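Local coordinates for protein phosphoribulokinase (Rhodobacter sphaeroides, PDB 1A7J) that catalyses the ATP-dependent phosphorylation of D-ribulose 5-phosphate to D-ribulose 1,5-bisphosphate in the Calvin cycle, at residues H5-V10 and H126-E131; G132-V137 and H193-Q198; V155-L160 and R208-D213; Q201-F206 and R234-R239. All blocks are in the same frame, centred on the assembly; numbering follows the deposited sequence.

Contacts 1, 3 and 4 lie on one mixed sheet, the core of the P-loop kinase fold. Contact 1 pairs strands 7-11 and 127-132. Contact 3 pairs strands 150-156 and 204-210. Contact 4 pairs strand 204-210 with strand 229-235, where the sheet turns antiparallel. Contact 2 joins the loop after strand 127-132 to the end region of helix 180-195. Its centre lies about 16 Å from that of contact 1, yet the two touch through Ser9 and Gly135. Contacts 1 and 3 have centres about 27 Å apart. Along the chain contact 1 closes before the others open, while contact 3 crosses with contacts 2 and 4. Contacts 1 and 2 both reach the predicted ATP-binding loop.

Contact 1: residues H5-V10 and H126-E131; sequences HPIISV and HLLFYE
Ile7 to Val10 pair with Leu128 to Glu131 as parallel neighbours in the central sheet of the P-loop kinase fold. The strand axes approach to 4.8 Å. Four backbone hydrogen bonds form the ladder. Leu128 N and Tyr130 N donate to Pro6 O and Ile8 O, and Ile8 N and Val10 N donate to Leu128 O and Tyr130 O. A CA-H...O contact from Phe129 CA also reaches Ile8 O.

Two polar ends find partners outside the pair. Ser9 OG bonds Gly135 O, and Glu131 OE2 weakly bonds Ser19 OG of the predicted ATP-binding loop.

Apolar contacts line both faces. On one, Ile7 and Leu128 lie side by side, with Ile7 CG2 3.5 Å from Leu128 CD2. Helix 77-90 covers them. On the other, Phe129 holds CG anti to its backbone N (chi1 179°), which sends the ring along the strand toward Val10. Val10 CG2 is 3.7 Å from Phe129 CE1, and Ile8 CG2 meets the ring edge in plane. Replacing Phe129 by an alanine would probably open a gap beside Ile8 and Val10 and leave Phe25 without its ring partner. Near the start of the pair, Ile8 CD1 meets both Leu127 methyls, 4.0 Å from CD2 and 4.1 Å from CD1.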
# COMPACT_ATOMS: atom_id res chain seq x y z
N HIS A 5 3.42 21.01 0.77
CA HIS A 5 2.22 20.25 1.07
C HIS A 5 2.56 18.78 0.92
O HIS A 5 2.02 18.11 0.03
CB HIS A 5 1.11 20.59 0.09
CG HIS A 5 0.50 21.94 0.29
ND1 HIS A 5 0.81 23.01 -0.52
CD2 HIS A 5 -0.44 22.37 1.16
CE1 HIS A 5 0.08 24.05 -0.15
NE2 HIS A 5 -0.68 23.68 0.86
N PRO A 6 3.51 18.26 1.71
CA PRO A 6 4.02 16.92 1.41
C PRO A 6 2.95 15.80 1.38
O PRO A 6 1.95 15.84 2.12
CB PRO A 6 5.07 16.70 2.49
CG PRO A 6 4.61 17.54 3.63
CD PRO A 6 3.97 18.74 3.03
N ILE A 7 3.07 14.95 0.37
CA ILE A 7 2.27 13.74 0.28
C ILE A 7 3.17 12.54 0.57
O ILE A 7 4.23 12.41 -0.03
CB ILE A 7 1.68 13.58 -1.11
CG1 ILE A 7 1.25 14.93 -1.65
CG2 ILE A 7 0.46 12.73 -1.06
CD1 ILE A 7 0.97 14.91 -3.13
N ILE A 8 2.79 11.73 1.56
CA ILE A 8 3.42 10.44 1.89
C ILE A 8 2.60 9.29 1.29
O ILE A 8 1.39 9.23 1.47
CB ILE A 8 3.47 10.22 3.42
CG1 ILE A 8 4.42 11.25 4.04
CG2 ILE A 8 3.94 8.79 3.75
CD1 ILE A 8 4.32 11.30 5.51
N SER A 9 3.29 8.32 0.70
CA SER A 9 2.63 7.31 -0.13
C SER A 9 3.16 5.91 0.14
O SER A 9 4.29 5.60 -0.24
CB SER A 9 2.83 7.67 -1.60
OG SER A 9 2.16 6.78 -2.47
N VAL A 10 2.33 5.08 0.77
CA VAL A 10 2.60 3.67 1.06
C VAL A 10 1.93 2.77 0.01
O VAL A 10 0.72 2.82 -0.18
CB VAL A 10 2.02 3.30 2.44
CG1 VAL A 10 2.35 1.87 2.78
CG2 VAL A 10 2.53 4.25 3.51
N HIS A 126 -1.18 19.33 7.14
CA HIS A 126 0.28 19.34 7.07
C HIS A 126 0.77 18.42 5.95
O HIS A 126 1.84 18.64 5.38
CB HIS A 126 0.88 18.88 8.43
CG HIS A 126 1.08 19.99 9.44
ND1 HIS A 126 0.20 20.22 10.50
CD2 HIS A 126 2.00 21.00 9.50
CE1 HIS A 126 0.55 21.33 11.13
NE2 HIS A 126 1.64 21.83 10.55
N LEU A 127 0.06 17.31 5.75
CA LEU A 127 0.36 16.38 4.67
C LEU A 127 -0.83 15.53 4.30
O LEU A 127 -1.81 15.46 5.04
CB LEU A 127 1.52 15.47 5.04
CG LEU A 127 1.40 14.76 6.38
CD1 LEU A 127 0.84 13.36 6.21
CD2 LEU A 127 2.78 14.70 7.00
N LEU A 128 -0.79 14.98 3.09
CA LEU A 128 -1.74 13.95 2.69
C LEU A 128 -1.06 12.61 2.90
O LEU A 128 0.16 12.54 2.91
CB LEU A 128 -2.14 14.13 1.21
CG LEU A 128 -2.77 13.02 0.34
CD1 LEU A 128 -4.10 12.54 0.90
CD2 LEU A 128 -2.97 13.53 -1.06
N PHE A 129 -1.86 11.60 3.21
CA PHE A 129 -1.37 10.24 3.39
C PHE A 129 -2.18 9.31 2.52
O PHE A 129 -3.40 9.28 2.61
CB PHE A 129 -1.55 9.82 4.84
CG PHE A 129 -1.10 8.42 5.12
CD1 PHE A 129 0.26 8.09 5.05
CD2 PHE A 129 -2.01 7.45 5.53
CE1 PHE A 129 0.70 6.81 5.37
CE2 PHE A 129 -1.58 6.17 5.86
CZ PHE A 129 -0.22 5.85 5.78
N TYR A 130 -1.50 8.48 1.74
CA TYR A 130 -2.17 7.49 0.90
C TYR A 130 -1.70 6.08 1.30
O TYR A 130 -0.52 5.88 1.57
CB TYR A 130 -1.81 7.76 -0.57
CG TYR A 130 -2.27 6.71 -1.52
CD1 TYR A 130 -1.50 5.58 -1.77
CD2 TYR A 130 -3.50 6.81 -2.16
CE1 TYR A 130 -1.94 4.58 -2.61
CE2 TYR A 130 -3.96 5.81 -3.02
CZ TYR A 130 -3.17 4.70 -3.24
OH TYR A 130 -3.58 3.72 -4.11
N GLU A 131 -2.63 5.14 1.42
CA GLU A 131 -2.30 3.71 1.53
C GLU A 131 -3.04 2.87 0.47
O GLU A 131 -4.29 2.87 0.43
CB GLU A 131 -2.65 3.20 2.95
CG GLU A 131 -2.32 1.70 3.21
CD GLU A 131 -2.55 1.25 4.66
OE1 GLU A 131 -3.44 1.82 5.33
OE2 GLU A 131 -1.83 0.33 5.13

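Contact 2: residues G132-V137 and H193-Q198; sequences GLHGAV and HCIVPQ
Ala136 and Gln198 have their CA atoms 5.5 Å apart where the loop after strand 127-132 passes helix 180-195 and the 3-10 turn that follows it. Gln198 carries most of the contact. Its CG is anti to the carbonyl carbon (chi1 -64°) and the chain runs extended, which drives the amide in between the two segments. There NE2 donates to two carbonyls. One is Leu133 O, 3.1 Å from Gln198 NE2 and met on a lone pair in the carbonyl plane, though the bond is bent to 137°. The other is Cys194 O in its own segment, 2.9 Å from Gln198 NE2. Gln198 OE1 accepts from Thr11 OG1, just before the predicted ATP-binding loop.

Apolar groups pack round this amide. Val137 CG2 lies 3.4 Å from Gln198 NE2 and also sits at the edge of the His134 ring. Ile195 CD1 comes over one face of that ring, 4.1 Å from His134 NE2, while Cys194 CB is at the edge. The ring and the Gln198 amide are turned 36° apart. His134 NE2 is hydrogen-bonded to Phe70 O. Ile195 CD1 also rests against Leu133, 4.0 Å from its CB.

The buried Gln198 amide is probably held against flipping, since a turned amide would set its oxygen against the carbonyls of Leu133 and Cys194. It ties the loop to the helix end and both to Thr11, next to the predicted ATP-binding loop.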
# COMPACT_ATOMS: atom_id res chain seq x y z
N GLY A 132 -2.30 2.19 -0.41
CA GLY A 132 -2.92 1.21 -1.28
C GLY A 132 -1.96 0.52 -2.21
O GLY A 132 -0.77 0.55 -1.96
N LEU A 133 -2.47 -0.10 -3.27
CA LEU A 133 -1.62 -0.76 -4.27
C LEU A 133 -1.08 0.09 -5.42
O LEU A 133 -0.42 -0.44 -6.31
CB LEU A 133 -2.35 -1.95 -4.91
CG LEU A 133 -2.93 -3.17 -4.17
CD1 LEU A 133 -2.79 -3.07 -2.69
CD2 LEU A 133 -4.38 -3.24 -4.53
N HIS A 134 -1.43 1.38 -5.46
CA HIS A 134 -0.98 2.24 -6.57
C HIS A 134 -0.48 3.63 -6.18
O HIS A 134 -0.56 4.56 -6.98
CB HIS A 134 -2.09 2.36 -7.62
CG HIS A 134 -2.38 1.09 -8.37
ND1 HIS A 134 -3.46 0.28 -8.08
CD2 HIS A 134 -1.78 0.52 -9.45
CE1 HIS A 134 -3.51 -0.72 -8.94
NE2 HIS A 134 -2.50 -0.60 -9.78
N GLY A 135 0.27 3.71 -5.07
CA GLY A 135 0.89 4.96 -4.63
C GLY A 135 2.25 5.33 -5.22
O GLY A 135 2.87 6.32 -4.82
N ALA A 136 2.71 4.56 -6.19
CA ALA A 136 3.94 4.89 -6.88
C ALA A 136 3.85 4.42 -8.34
O ALA A 136 4.87 4.27 -9.03
CB ALA A 136 5.11 4.26 -6.17
N VAL A 137 2.63 4.35 -8.86
CA VAL A 137 2.48 4.00 -10.26
C VAL A 137 3.21 4.98 -11.15
O VAL A 137 3.04 6.20 -11.05
CB VAL A 137 1.04 4.01 -10.68
CG1 VAL A 137 0.95 3.63 -12.11
CG2 VAL A 137 0.26 3.04 -9.87
N HIS A 193 2.81 -6.88 -14.09
CA HIS A 193 2.80 -5.74 -15.02
C HIS A 193 2.59 -4.36 -14.36
O HIS A 193 3.20 -3.39 -14.78
CB HIS A 193 1.75 -5.95 -16.13
CG HIS A 193 2.20 -6.85 -17.24
ND1 HIS A 193 1.46 -7.94 -17.67
CD2 HIS A 193 3.27 -6.79 -18.07
CE1 HIS A 193 2.05 -8.50 -18.71
NE2 HIS A 193 3.15 -7.82 -18.97
N CYS A 194 1.82 -4.30 -13.26
CA CYS A 194 1.46 -3.04 -12.62
C CYS A 194 1.94 -2.87 -11.19
O CYS A 194 2.00 -1.75 -10.70
CB CYS A 194 -0.05 -2.84 -12.61
SG CYS A 194 -0.86 -3.35 -14.09
N ILE A 195 2.06 -3.97 -10.44
CA ILE A 195 2.52 -3.89 -9.05
C ILE A 195 4.03 -3.96 -8.87
O ILE A 195 4.65 -2.98 -8.48
CB ILE A 195 1.85 -4.94 -8.15
CG1 ILE A 195 0.33 -4.77 -8.22
CG2 ILE A 195 2.27 -4.74 -6.71
CD1 ILE A 195 -0.17 -3.37 -7.91
N VAL A 196 4.63 -5.07 -9.29
CA VAL A 196 6.07 -5.22 -9.15
C VAL A 196 6.91 -3.97 -9.46
O VAL A 196 7.71 -3.56 -8.62
CB VAL A 196 6.55 -6.42 -9.96
CG1 VAL A 196 7.99 -6.29 -10.33
CG2 VAL A 196 6.36 -7.65 -9.15
N PRO A 197 6.66 -3.27 -10.58
CA PRO A 197 7.56 -2.18 -10.98
C PRO A 197 7.60 -1.05 -9.98
O PRO A 197 8.56 -0.28 -9.95
CB PRO A 197 6.97 -1.68 -12.30
CG PRO A 197 6.08 -2.77 -12.78
CD PRO A 197 5.56 -3.43 -11.54
N GLN A 198 6.53 -0.92 -9.20
CA GLN A 198 6.38 0.18 -8.26
C GLN A 198 7.41 0.15 -7.14
O GLN A 198 7.67 1.15 -6.50
CB GLN A 198 4.98 0.15 -7.67
CG GLN A 198 3.88 0.37 -8.67
CD GLN A 198 2.57 0.58 -7.99
OE1 GLN A 198 2.53 1.11 -6.89
NE2 GLN A 198 1.49 0.14 -8.62

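Contact 3: residues V155-L160 and R208-D213; sequences VPVINL and RVPVVD
Pro156 and Arg208 form the parallel bridge that joins the ends of strands 150-156 and 204-210, the two strands of a beta-alpha-beta crossover. Two backbone hydrogen bonds hold it. Arg208 N donates to Val155 O at 2.8 Å, and Val157 N donates to Arg208 O at 3.1 Å. Pro156 has no N-H to give, but its CA makes a CA-H...O contact to Arg208 O.

The tight part lies just beyond, where helix 158-168 starts. Val157 is at the N-cap position. Its CG2 sits between the backbone N and the carbonyl carbon, which turns it to the proline ring, 3.3 Å from Pro210 CD. The other branch crosses Val209 at about a right angle, Val157 CG1 to Val209 CG1 3.8 Å. One turn on, Leu160 has CG anti to its backbone N (chi1 176°), which turns its methyls to the strand. Leu160 CD2 meets both Arg208 CG, at 3.6 Å, and Pro210 CG, at 3.7 Å.

The loose side is different. Arg208 gives only its aliphatic part to Leu160. Its chain then bends at chi2 and chi3 and leads the guanidinium away, where NE bonds Ser229 OG. Beyond Pro210 the chain leaves the contact.

Pro210 has no N-H to continue the ladder, and the other chain turns into its helix here. From this point the contact is carbon against carbon. This joins the first turn of the helix bearing Lys165 of the catalytic site to the neighbouring strand.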
# COMPACT_ATOMS: atom_id res chain seq x y z
N VAL A 155 5.37 -4.70 1.32
CA VAL A 155 5.12 -5.78 0.37
C VAL A 155 5.42 -7.12 1.06
O VAL A 155 6.45 -7.24 1.70
CB VAL A 155 6.08 -5.67 -0.83
CG1 VAL A 155 5.34 -5.89 -2.09
CG2 VAL A 155 6.75 -4.34 -0.86
N PRO A 156 4.59 -8.16 0.84
CA PRO A 156 4.98 -9.53 1.21
C PRO A 156 5.64 -10.32 0.09
O PRO A 156 5.44 -9.99 -1.09
CB PRO A 156 3.66 -10.17 1.62
CG PRO A 156 2.64 -9.43 0.84
CD PRO A 156 3.12 -8.02 0.79
N VAL A 157 6.38 -11.38 0.42
CA VAL A 157 6.92 -12.23 -0.63
C VAL A 157 5.76 -12.92 -1.29
O VAL A 157 4.77 -13.21 -0.64
CB VAL A 157 7.90 -13.27 -0.10
CG1 VAL A 157 9.13 -12.59 0.35
CG2 VAL A 157 7.31 -14.03 1.02
N ILE A 158 5.84 -13.11 -2.60
CA ILE A 158 4.70 -13.53 -3.40
C ILE A 158 3.96 -14.68 -2.77
O ILE A 158 2.79 -14.53 -2.43
CB ILE A 158 5.14 -13.89 -4.82
CG1 ILE A 158 5.72 -12.66 -5.53
CG2 ILE A 158 3.96 -14.41 -5.60
CD1 ILE A 158 6.42 -12.95 -6.80
N ASN A 159 4.69 -15.71 -2.36
CA ASN A 159 4.14 -16.82 -1.60
C ASN A 159 3.17 -16.37 -0.53
O ASN A 159 2.16 -16.99 -0.34
CB ASN A 159 5.23 -17.60 -0.89
CG ASN A 159 6.13 -18.30 -1.82
OD1 ASN A 159 7.07 -17.73 -2.32
ND2 ASN A 159 5.96 -19.60 -1.91
N LEU A 160 3.54 -15.36 0.25
CA LEU A 160 2.67 -14.89 1.34
C LEU A 160 1.49 -14.00 0.89
O LEU A 160 0.46 -13.95 1.58
CB LEU A 160 3.52 -14.18 2.41
CG LEU A 160 2.92 -13.48 3.64
CD1 LEU A 160 2.34 -14.50 4.60
CD2 LEU A 160 4.00 -12.65 4.33
N ARG A 208 7.89 -8.27 3.82
CA ARG A 208 7.50 -9.23 4.83
C ARG A 208 7.80 -10.63 4.34
O ARG A 208 7.21 -11.08 3.37
CB ARG A 208 6.01 -9.06 5.13
CG ARG A 208 5.51 -9.95 6.26
CD ARG A 208 4.66 -9.17 7.27
NE ARG A 208 5.12 -9.38 8.65
CZ ARG A 208 4.83 -8.58 9.67
NH1 ARG A 208 3.89 -7.65 9.56
NH2 ARG A 208 5.44 -8.73 10.83
N VAL A 209 8.72 -11.30 5.00
CA VAL A 209 9.22 -12.60 4.55
C VAL A 209 8.95 -13.66 5.60
O VAL A 209 9.54 -13.60 6.68
CB VAL A 209 10.73 -12.55 4.39
CG1 VAL A 209 11.18 -13.59 3.45
CG2 VAL A 209 11.16 -11.20 3.96
N PRO A 210 8.17 -14.72 5.29
CA PRO A 210 7.91 -15.67 6.36
C PRO A 210 9.10 -16.58 6.56
O PRO A 210 9.64 -17.13 5.61
CB PRO A 210 6.73 -16.47 5.85
CG PRO A 210 6.09 -15.61 4.93
CD PRO A 210 7.21 -14.93 4.21
N VAL A 211 9.37 -16.90 7.81
CA VAL A 211 10.42 -17.82 8.10
C VAL A 211 9.76 -19.13 8.52
O VAL A 211 10.30 -19.92 9.29
CB VAL A 211 11.35 -17.20 9.15
CG1 VAL A 211 10.88 -17.50 10.53
CG2 VAL A 211 12.73 -17.66 8.93
N VAL A 212 8.57 -19.36 7.95
CA VAL A 212 7.99 -20.69 7.94
C VAL A 212 7.65 -21.12 6.53
O VAL A 212 7.68 -20.32 5.59
CB VAL A 212 6.74 -20.75 8.77
CG1 VAL A 212 7.04 -20.34 10.17
CG2 VAL A 212 5.68 -19.86 8.18
N ASP A 213 7.19 -22.36 6.41
CA ASP A 213 7.13 -23.01 5.11
C ASP A 213 5.95 -22.52 4.31
O ASP A 213 4.82 -22.92 4.55
CB ASP A 213 7.02 -24.51 5.30
CG ASP A 213 7.08 -25.27 4.01
OD1 ASP A 213 7.39 -24.65 2.98
OD2 ASP A 213 6.85 -26.50 4.03

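Contact 4: residues Q201-F206 and R234-R239; sequences QTDINF and RFRNPR
The mixed sheet turns antiparallel where Ile204 and Asn205, on strand 204-210, meet Phe235 and Arg234, on strand 229-235. Asn205 and Arg234 are a hydrogen-bonded pair. Asn205 N donates to Arg234 O, and Arg234 N to Asn205 O, both at 3.0 Å. Past the non-hydrogen-bonded pair Ile204 and Phe235, Arg236 N donates to Asp203 O at 2.9 Å.

A salt bridge closes this end. Arg236 NH2 is 2.6 Å from Asp203 OD1 and comes from above the carboxylate plane. The carboxylate and guanidinium planes stand 85° apart. Arg236 NE adds a weak bond to the same oxygen, and a water joins the two, donating to OD1 and accepting from NE. Thr202 O lies over one guanidinium face, 3.4 Å above the plane of Arg236. Asp203 OD2 accepts from Lys151 N, on the next strand. With an alanine at Asp203, the charge of Arg236 would probably lose its mate and Lys151 N its side-chain partner.

Ile204 and Phe235 share the face away from Asn205 and Arg234, and helix 268-284 packs on it. Ile204 CG1 and Phe235 CG are each anti to their own carbonyl carbon (chi1 -58° and -59°). With both on the same face, the two side chains run side by side, with Ile204 CD1 3.5 Å from Phe235 CE2.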
# COMPACT_ATOMS: atom_id res chain seq x y z
N GLN A 201 10.26 2.43 -7.51
CA GLN A 201 9.97 3.85 -7.40
C GLN A 201 10.05 4.35 -5.96
O GLN A 201 10.15 5.54 -5.70
CB GLN A 201 8.58 4.14 -7.96
CG GLN A 201 8.41 3.77 -9.42
CD GLN A 201 9.50 4.34 -10.29
OE1 GLN A 201 9.91 5.49 -10.12
NE2 GLN A 201 10.02 3.53 -11.19
N THR A 202 9.95 3.43 -5.01
CA THR A 202 9.80 3.78 -3.60
C THR A 202 11.14 4.20 -2.98
O THR A 202 12.18 3.89 -3.52
CB THR A 202 9.21 2.59 -2.83
OG1 THR A 202 9.81 1.37 -3.29
CG2 THR A 202 7.72 2.46 -3.09
N ASP A 203 11.10 4.93 -1.87
CA ASP A 203 12.30 5.32 -1.16
C ASP A 203 12.72 4.27 -0.16
O ASP A 203 13.90 4.11 0.13
CB ASP A 203 12.07 6.63 -0.42
CG ASP A 203 11.94 7.82 -1.34
OD1 ASP A 203 12.95 8.32 -1.86
OD2 ASP A 203 10.81 8.32 -1.49
N ILE A 204 11.76 3.66 0.52
CA ILE A 204 12.09 2.63 1.51
C ILE A 204 11.13 1.48 1.33
O ILE A 204 9.94 1.70 1.28
CB ILE A 204 11.92 3.16 2.94
CG1 ILE A 204 12.81 4.38 3.14
CG2 ILE A 204 12.31 2.09 3.94
CD1 ILE A 204 12.96 4.80 4.58
N ASN A 205 11.64 0.26 1.17
CA ASN A 205 10.76 -0.90 1.13
C ASN A 205 10.83 -1.64 2.44
O ASN A 205 11.89 -1.83 2.98
CB ASN A 205 11.16 -1.86 0.03
CG ASN A 205 10.92 -1.31 -1.35
OD1 ASN A 205 9.95 -0.60 -1.58
ND2 ASN A 205 11.72 -1.75 -2.29
N PHE A 206 9.67 -2.06 2.94
CA PHE A 206 9.57 -3.03 4.01
C PHE A 206 9.04 -4.34 3.41
O PHE A 206 7.92 -4.36 2.93
CB PHE A 206 8.59 -2.49 5.04
CG PHE A 206 9.09 -1.25 5.77
CD1 PHE A 206 9.05 -0.00 5.17
CD2 PHE A 206 9.57 -1.34 7.08
CE1 PHE A 206 9.47 1.12 5.86
CE2 PHE A 206 9.98 -0.23 7.76
CZ PHE A 206 9.93 1.00 7.15
N ARG A 234 14.82 -2.14 3.22
CA ARG A 234 15.85 -1.60 2.36
C ARG A 234 15.64 -0.13 2.02
O ARG A 234 14.57 0.24 1.54
CB ARG A 234 15.93 -2.39 1.07
CG ARG A 234 17.28 -2.25 0.43
CD ARG A 234 17.28 -2.59 -1.01
NE ARG A 234 16.39 -1.71 -1.73
CZ ARG A 234 16.69 -1.08 -2.84
NH1 ARG A 234 17.81 -1.35 -3.51
NH2 ARG A 234 15.81 -0.23 -3.32
N PHE A 235 16.68 0.68 2.25
CA PHE A 235 16.69 2.09 1.87
C PHE A 235 17.30 2.30 0.48
O PHE A 235 18.48 2.06 0.27
CB PHE A 235 17.49 2.93 2.87
CG PHE A 235 16.96 2.86 4.28
CD1 PHE A 235 16.99 1.66 4.99
CD2 PHE A 235 16.41 3.98 4.89
CE1 PHE A 235 16.48 1.57 6.28
CE2 PHE A 235 15.89 3.90 6.18
CZ PHE A 235 15.92 2.69 6.86
N ARG A 236 16.51 2.89 -0.42
CA ARG A 236 16.99 3.36 -1.74
C ARG A 236 18.35 4.03 -1.59
O ARG A 236 19.27 3.74 -2.35
CB ARG A 236 15.99 4.37 -2.34
CG ARG A 236 15.83 4.34 -3.87
CD ARG A 236 15.66 5.74 -4.54
NE ARG A 236 14.51 6.56 -4.07
CZ ARG A 236 13.48 6.94 -4.83
NH1 ARG A 236 13.19 6.30 -5.95
NH2 ARG A 236 12.65 7.90 -4.40
N ASN A 237 18.45 4.98 -0.67
CA ASN A 237 19.72 5.63 -0.39
C ASN A 237 19.92 5.73 1.11
O ASN A 237 19.12 6.35 1.82
CB ASN A 237 19.77 7.03 -1.01
CG ASN A 237 21.07 7.77 -0.69
OD1 ASN A 237 22.16 7.38 -1.11
ND2 ASN A 237 20.93 8.88 0.01
N PRO A 238 20.96 5.06 1.61
CA PRO A 238 21.26 4.89 3.03
C PRO A 238 22.21 5.94 3.58
O PRO A 238 23.12 5.62 4.36
CB PRO A 238 21.87 3.50 3.09
CG PRO A 238 22.57 3.37 1.77
CD PRO A 238 21.70 4.10 0.77
N ARG A 239 22.04 7.18 3.15
CA ARG A 239 22.88 8.27 3.61
C ARG A 239 22.15 9.06 4.68
O ARG A 239 20.99 9.47 4.49
CB ARG A 239 23.27 9.17 2.45
CG ARG A 239 24.55 9.95 2.68
CD ARG A 239 24.49 11.30 2.01
NE ARG A 239 24.85 11.25 0.60
CZ ARG A 239 24.25 11.95 -0.36
NH1 ARG A 239 23.07 12.53 -0.14
NH2 ARG A 239 24.77 11.98 -1.59
O HOH W 1 15.44 7.94 -1.69